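Local coordinates for protein monopolin complex subunit CSM1 (PDB 6MJC) that is a subunit of monopolin that binds a peptide of the kinetochore protein Dsn1, an interaction that probably recruits monopolin to kinetochores, at residues Arg20-Tyr25 / Ile43-Leu48; Asp88-Thr93 / Ile106-Ser111. All blocks are in the same frame, centred on the assembly; numbering follows the deposited sequence.

Interaction 1: residues Arg20-Tyr25 / Ile43-Leu48; sequences RVHRTY and IMDYKL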
ATOM      1  N   ARG A  20      -5.071   8.650  -4.718  1.00 47.26           N
ATOM      2  CA  ARG A  20      -5.741   9.597  -3.835  1.00 56.13           C
ATOM      3  C   ARG A  20      -5.442   9.183  -2.406  1.00 54.65           C
ATOM      4  O   ARG A  20      -5.877   8.114  -1.960  1.00 52.74           O
ATOM      5  CB  ARG A  20      -7.243   9.623  -4.096  1.00 84.63           C
ATOM      6  CG  ARG A  20      -7.609   9.893  -5.545  1.00104.55           C
ATOM      7  CD  ARG A  20      -9.102   9.719  -5.800  1.00122.50           C
ATOM      8  NE  ARG A  20      -9.508   8.316  -5.867  1.00104.37           N
ATOM      9  CZ  ARG A  20      -9.275   7.509  -6.901  1.00 79.05           C
ATOM     10  NH1 ARG A  20      -8.627   7.950  -7.970  1.00 73.87           N
ATOM     11  NH2 ARG A  20      -9.690   6.255  -6.876  1.00 77.33           N
ATOM     12  N   VAL A  21      -4.718  10.017  -1.670  1.00 51.05           N
ATOM     13  CA  VAL A  21      -4.333   9.660  -0.299  1.00 57.57           C
ATOM     14  C   VAL A  21      -5.289  10.312   0.682  1.00 59.59           C
ATOM     15  O   VAL A  21      -5.522  11.508   0.613  1.00 56.64           O
ATOM     16  CB  VAL A  21      -2.888  10.072   0.008  1.00 55.85           C
ATOM     17  CG1 VAL A  21      -2.551   9.783   1.476  1.00 65.01           C
ATOM     18  CG2 VAL A  21      -1.968   9.292  -0.901  1.00 56.25           C
ATOM     19  N   HIS A  22      -5.803   9.543   1.633  1.00 53.46           N
ATOM     20  CA  HIS A  22      -6.940   9.991   2.433  1.00 66.66           C
ATOM     21  C   HIS A  22      -6.527  10.359   3.853  1.00 79.15           C
ATOM     22  O   HIS A  22      -6.706  11.496   4.291  1.00121.12           O
ATOM     23  CB  HIS A  22      -8.011   8.878   2.440  1.00 60.68           C
ATOM     24  CG  HIS A  22      -8.530   8.529   1.077  1.00 72.71           C
ATOM     25  ND1 HIS A  22      -9.142   9.443   0.240  1.00 88.65           N
ATOM     26  CD2 HIS A  22      -8.519   7.355   0.406  1.00 83.29           C
ATOM     27  CE1 HIS A  22      -9.485   8.842  -0.887  1.00 92.89           C
ATOM     28  NE2 HIS A  22      -9.119   7.575  -0.810  1.00 85.07           N
ATOM     29  N   ARG A  23      -6.026   9.392   4.591  1.00 67.72           N
ATOM     30  CA  ARG A  23      -5.613   9.526   5.973  1.00 56.41           C
ATOM     31  C   ARG A  23      -4.129   9.214   5.997  1.00 66.93           C
ATOM     32  O   ARG A  23      -3.677   8.302   5.290  1.00 68.86           O
ATOM     33  CB  ARG A  23      -6.400   8.554   6.849  1.00 58.70           C
ATOM     34  CG  ARG A  23      -5.796   8.255   8.207  1.00 67.44           C
ATOM     35  CD  ARG A  23      -5.825   9.457   9.161  1.00102.32           C
ATOM     36  NE  ARG A  23      -5.254   9.141  10.475  1.00127.00           N
ATOM     37  CZ  ARG A  23      -4.971  10.040  11.416  1.00123.65           C
ATOM     38  NH1 ARG A  23      -5.199  11.326  11.191  1.00157.89           N
ATOM     39  NH2 ARG A  23      -4.455   9.656  12.581  1.00 65.40           N
ATOM     40  N   THR A  24      -3.381   9.974   6.792  1.00 55.59           N
ATOM     41  CA  THR A  24      -1.958   9.760   6.994  1.00 45.41           C
ATOM     42  C   THR A  24      -1.646   9.803   8.488  1.00 54.13           C
ATOM     43  O   THR A  24      -2.161  10.662   9.201  1.00 56.00           O
ATOM     44  CB  THR A  24      -1.136  10.850   6.267  1.00 57.33           C
ATOM     45  OG1 THR A  24      -1.548  10.909   4.901  1.00 62.30           O
ATOM     46  CG2 THR A  24       0.339  10.527   6.353  1.00 66.34           C
ATOM     47  N   TYR A  25      -0.779   8.908   8.955  1.00 48.06           N
ATOM     48  CA  TYR A  25      -0.266   9.004  10.318  1.00 51.94           C
ATOM     49  C   TYR A  25       1.183   8.555  10.379  1.00 48.53           C
ATOM     50  O   TYR A  25       1.632   7.742   9.569  1.00 50.57           O
ATOM     51  CB  TYR A  25      -1.120   8.148  11.309  1.00 46.97           C
ATOM     52  CG  TYR A  25      -1.084   6.628  11.157  1.00 41.25           C
ATOM     53  CD1 TYR A  25      -1.979   5.958  10.317  1.00 43.43           C
ATOM     54  CD2 TYR A  25      -0.146   5.875  11.841  1.00 54.58           C
ATOM     55  CE1 TYR A  25      -1.950   4.580  10.171  1.00 40.65           C
ATOM     56  CE2 TYR A  25      -0.098   4.484  11.703  1.00 49.51           C
ATOM     57  CZ  TYR A  25      -0.991   3.851  10.855  1.00 44.59           C
ATOM     58  OH  TYR A  25      -0.992   2.466  10.721  1.00 48.68           O
ATOM     59  N   ILE A  43     -11.447   0.347  -8.800  1.00 72.81           N
ATOM     60  CA  ILE A  43     -10.810   1.058  -7.704  1.00 71.70           C
ATOM     61  C   ILE A  43     -10.370   0.052  -6.655  1.00 53.51           C
ATOM     62  O   ILE A  43     -11.158  -0.810  -6.239  1.00 56.88           O
ATOM     63  CB  ILE A  43     -11.742   2.108  -7.078  1.00 76.51           C
ATOM     64  CG1 ILE A  43     -11.974   3.262  -8.049  1.00 86.86           C
ATOM     65  CG2 ILE A  43     -11.134   2.618  -5.778  1.00 62.56           C
ATOM     66  CD1 ILE A  43     -12.954   4.305  -7.545  1.00 77.16           C
ATOM     67  N   MET A  44      -9.149   0.224  -6.170  1.00 50.62           N
ATOM     68  CA  MET A  44      -8.596  -0.544  -5.075  1.00 45.07           C
ATOM     69  C   MET A  44      -8.170   0.401  -3.962  1.00 48.36           C
ATOM     70  O   MET A  44      -7.506   1.417  -4.220  1.00 47.95           O
ATOM     71  CB  MET A  44      -7.415  -1.364  -5.569  1.00 48.94           C
ATOM     72  CG  MET A  44      -6.777  -2.212  -4.521  1.00 52.97           C
ATOM     73  SD  MET A  44      -7.858  -3.625  -4.146  1.00 49.04           S
ATOM     74  CE  MET A  44      -6.915  -4.200  -2.778  1.00 48.04           C
ATOM     75  N   ASP A  45      -8.614   0.096  -2.749  1.00 43.33           N
ATOM     76  CA  ASP A  45      -8.157   0.795  -1.569  1.00 39.51           C
ATOM     77  C   ASP A  45      -7.091  -0.040  -0.877  1.00 41.31           C
ATOM     78  O   ASP A  45      -7.200  -1.273  -0.755  1.00 42.00           O
ATOM     79  CB  ASP A  45      -9.307   1.111  -0.599  1.00 48.68           C
ATOM     80  CG  ASP A  45     -10.173   2.268  -1.056  1.00 53.21           C
ATOM     81  OD1 ASP A  45      -9.813   3.440  -0.828  1.00 53.66           O
ATOM     82  OD2 ASP A  45     -11.239   2.004  -1.621  1.00 53.22           O
ATOM     83  N   TYR A  46      -6.051   0.635  -0.424  1.00 37.17           N
ATOM     84  CA  TYR A  46      -4.979  -0.034   0.305  1.00 39.81           C
ATOM     85  C   TYR A  46      -4.275   0.970   1.197  1.00 39.02           C
ATOM     86  O   TYR A  46      -4.367   2.186   1.010  1.00 44.20           O
ATOM     87  CB  TYR A  46      -3.977  -0.716  -0.649  1.00 38.70           C
ATOM     88  CG  TYR A  46      -3.287   0.183  -1.668  1.00 37.12           C
ATOM     89  CD1 TYR A  46      -2.072   0.780  -1.367  1.00 40.13           C
ATOM     90  CD2 TYR A  46      -3.819   0.394  -2.921  1.00 38.90           C
ATOM     91  CE1 TYR A  46      -1.408   1.613  -2.306  1.00 36.36           C
ATOM     92  CE2 TYR A  46      -3.170   1.231  -3.867  1.00 39.08           C
ATOM     93  CZ  TYR A  46      -1.971   1.814  -3.550  1.00 38.75           C
ATOM     94  OH  TYR A  46      -1.293   2.613  -4.462  1.00 40.43           O
ATOM     95  N   LYS A  47      -3.526   0.438   2.142  1.00 35.79           N
ATOM     96  CA  LYS A  47      -2.682   1.219   3.039  1.00 38.25           C
ATOM     97  C   LYS A  47      -1.237   0.867   2.733  1.00 41.66           C
ATOM     98  O   LYS A  47      -0.931  -0.303   2.518  1.00 38.38           O
ATOM     99  CB  LYS A  47      -3.064   0.853   4.477  1.00 42.56           C
ATOM    100  CG  LYS A  47      -2.408   1.627   5.576  1.00 48.77           C
ATOM    101  CD  LYS A  47      -2.969   1.018   6.892  1.00 57.39           C
ATOM    102  CE  LYS A  47      -2.273   1.615   8.064  1.00 60.37           C
ATOM    103  NZ  LYS A  47      -2.742   0.947   9.277  1.00 49.76           N
ATOM    104  N   LEU A  48      -0.366   1.878   2.636  1.00 39.15           N
ATOM    105  CA  LEU A  48       1.076   1.682   2.527  1.00 34.89           C
ATOM    106  C   LEU A  48       1.727   2.101   3.835  1.00 39.79           C
ATOM    107  O   LEU A  48       1.398   3.151   4.405  1.00 44.86           O
ATOM    108  CB  LEU A  48       1.678   2.506   1.387  1.00 39.50           C
ATOM    109  CG  LEU A  48       1.380   2.019  -0.031  1.00 41.21           C
ATOM    110  CD1 LEU A  48       2.188   2.834  -0.959  1.00 42.12           C
ATOM    111  CD2 LEU A  48       1.659   0.525  -0.210  1.00 40.14           C
TER

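Interaction 2: residues Asp88-Thr93 / Ile106-Ser111; sequences DYLFET and IKMSKS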
ATOM      1  N   ASP A  88      -3.269 -12.756  -7.328  1.00 40.59           N
ATOM      2  CA  ASP A  88      -3.644 -13.202  -5.971  1.00 46.40           C
ATOM      3  C   ASP A  88      -2.883 -12.455  -4.878  1.00 48.44           C
ATOM      4  O   ASP A  88      -3.419 -12.185  -3.787  1.00 41.21           O
ATOM      5  CB  ASP A  88      -3.356 -14.703  -5.792  1.00 47.82           C
ATOM      6  CG  ASP A  88      -4.283 -15.602  -6.589  1.00101.18           C
ATOM      7  OD1 ASP A  88      -5.246 -15.079  -7.178  1.00131.54           O
ATOM      8  OD2 ASP A  88      -4.047 -16.838  -6.619  1.00114.76           O
ATOM      9  N   TYR A  89      -1.612 -12.139  -5.124  1.00 43.56           N
ATOM     10  CA  TYR A  89      -0.835 -11.554  -4.028  1.00 38.57           C
ATOM     11  C   TYR A  89      -1.281 -10.161  -3.645  1.00 40.12           C
ATOM     12  O   TYR A  89      -0.969  -9.709  -2.523  1.00 41.05           O
ATOM     13  CB  TYR A  89       0.641 -11.562  -4.367  1.00 40.64           C
ATOM     14  CG  TYR A  89       1.030 -10.911  -5.651  1.00 43.32           C
ATOM     15  CD1 TYR A  89       1.055  -9.536  -5.783  1.00 47.39           C
ATOM     16  CD2 TYR A  89       1.413 -11.679  -6.735  1.00 46.08           C
ATOM     17  CE1 TYR A  89       1.428  -8.932  -6.994  1.00 51.26           C
ATOM     18  CE2 TYR A  89       1.828 -11.078  -7.936  1.00 49.21           C
ATOM     19  CZ  TYR A  89       1.815  -9.723  -8.057  1.00 63.91           C
ATOM     20  OH  TYR A  89       2.186  -9.174  -9.258  1.00 59.09           O
ATOM     21  N   LEU A  90      -2.026  -9.484  -4.512  1.00 39.97           N
ATOM     22  CA  LEU A  90      -2.516  -8.174  -4.134  1.00 36.24           C
ATOM     23  C   LEU A  90      -3.752  -8.228  -3.236  1.00 37.29           C
ATOM     24  O   LEU A  90      -4.291  -7.175  -2.903  1.00 41.45           O
ATOM     25  CB  LEU A  90      -2.806  -7.336  -5.379  1.00 37.36           C
ATOM     26  CG  LEU A  90      -1.597  -6.895  -6.209  1.00 43.65           C
ATOM     27  CD1 LEU A  90      -2.032  -6.041  -7.365  1.00 45.99           C
ATOM     28  CD2 LEU A  90      -0.615  -6.137  -5.298  1.00 41.23           C
ATOM     29  N   PHE A  91      -4.200  -9.401  -2.835  1.00 38.66           N
ATOM     30  CA  PHE A  91      -5.251  -9.574  -1.833  1.00 38.21           C
ATOM     31  C   PHE A  91      -4.654 -10.071  -0.510  1.00 39.29           C
ATOM     32  O   PHE A  91      -5.381 -10.545   0.378  1.00 40.99           O
ATOM     33  CB  PHE A  91      -6.334 -10.509  -2.412  1.00 40.58           C
ATOM     34  CG  PHE A  91      -6.973  -9.923  -3.650  1.00 45.33           C
ATOM     35  CD1 PHE A  91      -7.943  -8.923  -3.548  1.00 47.96           C
ATOM     36  CD2 PHE A  91      -6.513 -10.274  -4.933  1.00 42.29           C
ATOM     37  CE1 PHE A  91      -8.463  -8.304  -4.689  1.00 48.05           C
ATOM     38  CE2 PHE A  91      -7.038  -9.695  -6.052  1.00 47.08           C
ATOM     39  CZ  PHE A  91      -8.003  -8.689  -5.955  1.00 47.67           C
ATOM     40  N   GLU A  92      -3.340  -9.970  -0.351  1.00 35.65           N
ATOM     41  CA  GLU A  92      -2.734 -10.231   0.946  1.00 38.43           C
ATOM     42  C   GLU A  92      -1.790  -9.126   1.382  1.00 38.87           C
ATOM     43  O   GLU A  92      -1.331  -8.293   0.585  1.00 37.05           O
ATOM     44  CB  GLU A  92      -1.945 -11.546   0.953  1.00 52.99           C
ATOM     45  CG  GLU A  92      -1.201 -11.811  -0.289  1.00 80.62           C
ATOM     46  CD  GLU A  92      -0.628 -13.210  -0.300  1.00 94.38           C
ATOM     47  OE1 GLU A  92      -0.275 -13.713   0.790  1.00102.11           O
ATOM     48  OE2 GLU A  92      -0.541 -13.807  -1.391  1.00 92.61           O
ATOM     49  N   THR A  93      -1.456  -9.139   2.666  1.00 34.89           N
ATOM     50  CA  THR A  93      -0.503  -8.137   3.167  1.00 34.34           C
ATOM     51  C   THR A  93       0.901  -8.500   2.728  1.00 36.66           C
ATOM     52  O   THR A  93       1.313  -9.636   2.892  1.00 37.94           O
ATOM     53  CB  THR A  93      -0.569  -8.033   4.696  1.00 39.83           C
ATOM     54  OG1 THR A  93      -1.896  -7.597   5.015  1.00 40.02           O
ATOM     55  CG2 THR A  93       0.468  -7.041   5.212  1.00 38.64           C
ATOM     56  N   ILE A 106       3.144   0.351 -10.905  1.00 49.80           N
ATOM     57  CA  ILE A 106       2.850   0.009 -12.292  1.00 52.75           C
ATOM     58  C   ILE A 106       1.951  -1.217 -12.375  1.00 55.30           C
ATOM     59  O   ILE A 106       0.998  -1.242 -13.158  1.00 53.75           O
ATOM     60  CB  ILE A 106       4.146  -0.231 -13.066  1.00 51.40           C
ATOM     61  CG1 ILE A 106       4.953   1.062 -13.176  1.00 63.07           C
ATOM     62  CG2 ILE A 106       3.829  -0.766 -14.479  1.00 53.93           C
ATOM     63  CD1 ILE A 106       6.321   0.903 -13.778  1.00 74.09           C
ATOM     64  N   LYS A 107       2.280  -2.272 -11.625  1.00 45.60           N
ATOM     65  CA  LYS A 107       1.461  -3.492 -11.598  1.00 47.04           C
ATOM     66  C   LYS A 107       0.037  -3.182 -11.169  1.00 48.10           C
ATOM     67  O   LYS A 107      -0.941  -3.626 -11.799  1.00 47.39           O
ATOM     68  CB  LYS A 107       2.087  -4.508 -10.642  1.00 49.14           C
ATOM     69  CG  LYS A 107       1.304  -5.811 -10.403  1.00 49.95           C
ATOM     70  CD  LYS A 107       1.104  -6.583 -11.679  1.00 56.19           C
ATOM     71  CE  LYS A 107       2.338  -7.350 -12.074  1.00 64.06           C
ATOM     72  NZ  LYS A 107       2.005  -8.301 -13.178  1.00 72.53           N
ATOM     73  N   MET A 108      -0.109  -2.400 -10.101  1.00 47.01           N
ATOM     74  CA  MET A 108      -1.456  -2.060  -9.637  1.00 40.09           C
ATOM     75  C   MET A 108      -2.198  -1.259 -10.693  1.00 48.45           C
ATOM     76  O   MET A 108      -3.374  -1.520 -10.974  1.00 49.18           O
ATOM     77  CB  MET A 108      -1.405  -1.281  -8.324  1.00 43.74           C
ATOM     78  CG  MET A 108      -2.774  -0.875  -7.792  1.00 42.76           C
ATOM     79  SD  MET A 108      -3.727  -2.215  -7.121  1.00 44.29           S
ATOM     80  CE  MET A 108      -2.828  -2.455  -5.591  1.00 40.97           C
ATOM     81  N   SER A 109      -1.526  -0.284 -11.308  1.00 46.47           N
ATOM     82  CA  SER A 109      -2.200   0.587 -12.243  1.00 45.17           C
ATOM     83  C   SER A 109      -2.628  -0.194 -13.476  1.00 53.38           C
ATOM     84  O   SER A 109      -3.754  -0.040 -13.958  1.00 57.35           O
ATOM     85  CB  SER A 109      -1.278   1.753 -12.603  1.00 52.96           C
ATOM     86  OG  SER A 109      -2.005   2.706 -13.359  1.00 77.66           O
ATOM     87  N   LYS A 110      -1.772  -1.085 -13.959  1.00 53.96           N
ATOM     88  CA  LYS A 110      -2.116  -1.842 -15.150  1.00 56.25           C
ATOM     89  C   LYS A 110      -3.204  -2.859 -14.851  1.00 57.98           C
ATOM     90  O   LYS A 110      -4.084  -3.091 -15.685  1.00 57.50           O
ATOM     91  CB  LYS A 110      -0.889  -2.550 -15.699  1.00 53.36           C
ATOM     92  CG  LYS A 110       0.106  -1.618 -16.409  1.00 62.75           C
ATOM     93  CD  LYS A 110       1.257  -2.404 -17.039  1.00 74.10           C
ATOM     94  CE  LYS A 110       2.217  -1.471 -17.793  1.00 91.61           C
ATOM     95  NZ  LYS A 110       3.448  -2.169 -18.269  1.00120.24           N
ATOM     96  N   SER A 111      -3.135  -3.498 -13.685  1.00 51.80           N
ATOM     97  CA  SER A 111      -4.128  -4.502 -13.325  1.00 53.42           C
ATOM     98  C   SER A 111      -5.508  -3.875 -13.246  1.00 57.07           C
ATOM     99  O   SER A 111      -6.485  -4.449 -13.743  1.00 57.30           O
ATOM    100  CB  SER A 111      -3.751  -5.173 -12.011  1.00 51.78           C
ATOM    101  OG  SER A 111      -2.468  -5.779 -12.090  1.00 54.17           O
TER

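Interaction 1: residues Arg20-Tyr25 / Ile43-Leu48
K47 and Y25 meet because of two different side-chain courses. The lysine leaves with CG opposite its backbone N (chi1 -175°) and stays extended to its end, while Y25 CG stands between its own backbone N and carbonyl carbon (chi1 67°), which brings the end of the ring to the lysine. Crossing at about a right angle, they place NZ at the edge of the phenol ring, in its plane, and K47 NZ donates a hydrogen bond of 2.7 Å to Y25 OH. K47 CE follows, 3.1 Å from Y25 OH.

Segments 20-25 and 43-48 run the same way, 16° apart, with strand 30-37 between them, so their side chains must reach across it; W32 of that strand lies nearly parallel to the Y25 ring. At the other end R20 NH2 rests on I43, 3.9 Å from I43 CD1, while S36 OG and G38 O hold the same nitrogen. H22 NE2 stays 4.2 Å from D45 OD1, and D45 makes its salt bridge to R74.

Y25 OH is also hydrogen-bonded to a polar side chain of the bound peptide. With K47 NZ donating to it, the phenol oxygen is probably polarised where it meets the ligand.

Interaction 2: residues Asp88-Thr93 / Ile106-Ser111
L90 and M108 make the apolar half of this contact. L90 points its side chain at helix 101-113, and its CD1 lies 4.1 Å from M108 CE and 4.2 Å from M108 SD, the two chains crossing at a slant. The methionine bends at chi2 (73°) and chi3 (74°), which folds its thioether end back toward the leucine methyl. M108 also packs on Y67 and Q37, and the Y67 hydroxyl is hydrogen-bonded to L90 O, so leucine and methionine share that tyrosine as a neighbour.

The second kind of contact sets a hydroxyl against a lysine's carbon chain. The side chains of Y89 and K107 cross at about a right angle, with Y89 OH 3.4 Å from K107 CE and 3.7 Å from K107 CG. Bends at chi2 and chi3 curl the lysine round the oxygen, yet K107 NZ is 4.0 Å from Y89 OH, and no hydrogen bond joins the two; NZ has instead a long, weak ion pair with an acidic side chain of the bound peptide.

Hydrogen bonds act within each segment. K107 O is gripped twice, by S111 OG at 2.7 Å and by S111 N at 2.9 Å, from opposite faces of its carbonyl plane; the S111 side chain, thus folded back on its own helix, touches L86 and P87. On the other segment F91 N reaches D88 O at 3.0 Å, closing the short 3-10 turn.

The bound peptide touches this region too: E92 forms a salt bridge with a basic side chain, and T93 makes backbone hydrogen bonds. What results is the seating of the C-terminal helix against the 3-10 turn that leads into strand 94-96, outermost in the sheet of this chain, within the RWD-like fold of antiparallel sheet and flanking helices expected for a Csm1 domain.

Interaction 1 and interaction 2 have centres about 14 Å apart and are joined through strand 44-52. Its side chains alternate: D45 and K47 serve interaction 1, whereas M44 and Y46 turn to interaction 2. M44 CG lies 4.0 Å from M108 SD, and Y46 CD2 is 4.0 Å from M108 CE, so M108 packs against both. M44 CE also comes within 4.0 Å of L90 O. The bound peptide touches residues of both regions: K47 in interaction 1, like K107 in interaction 2, has a long, weak ion pair with an acidic side chain of the peptide. Recognition of Dsn1 thus draws on strand and helix alike.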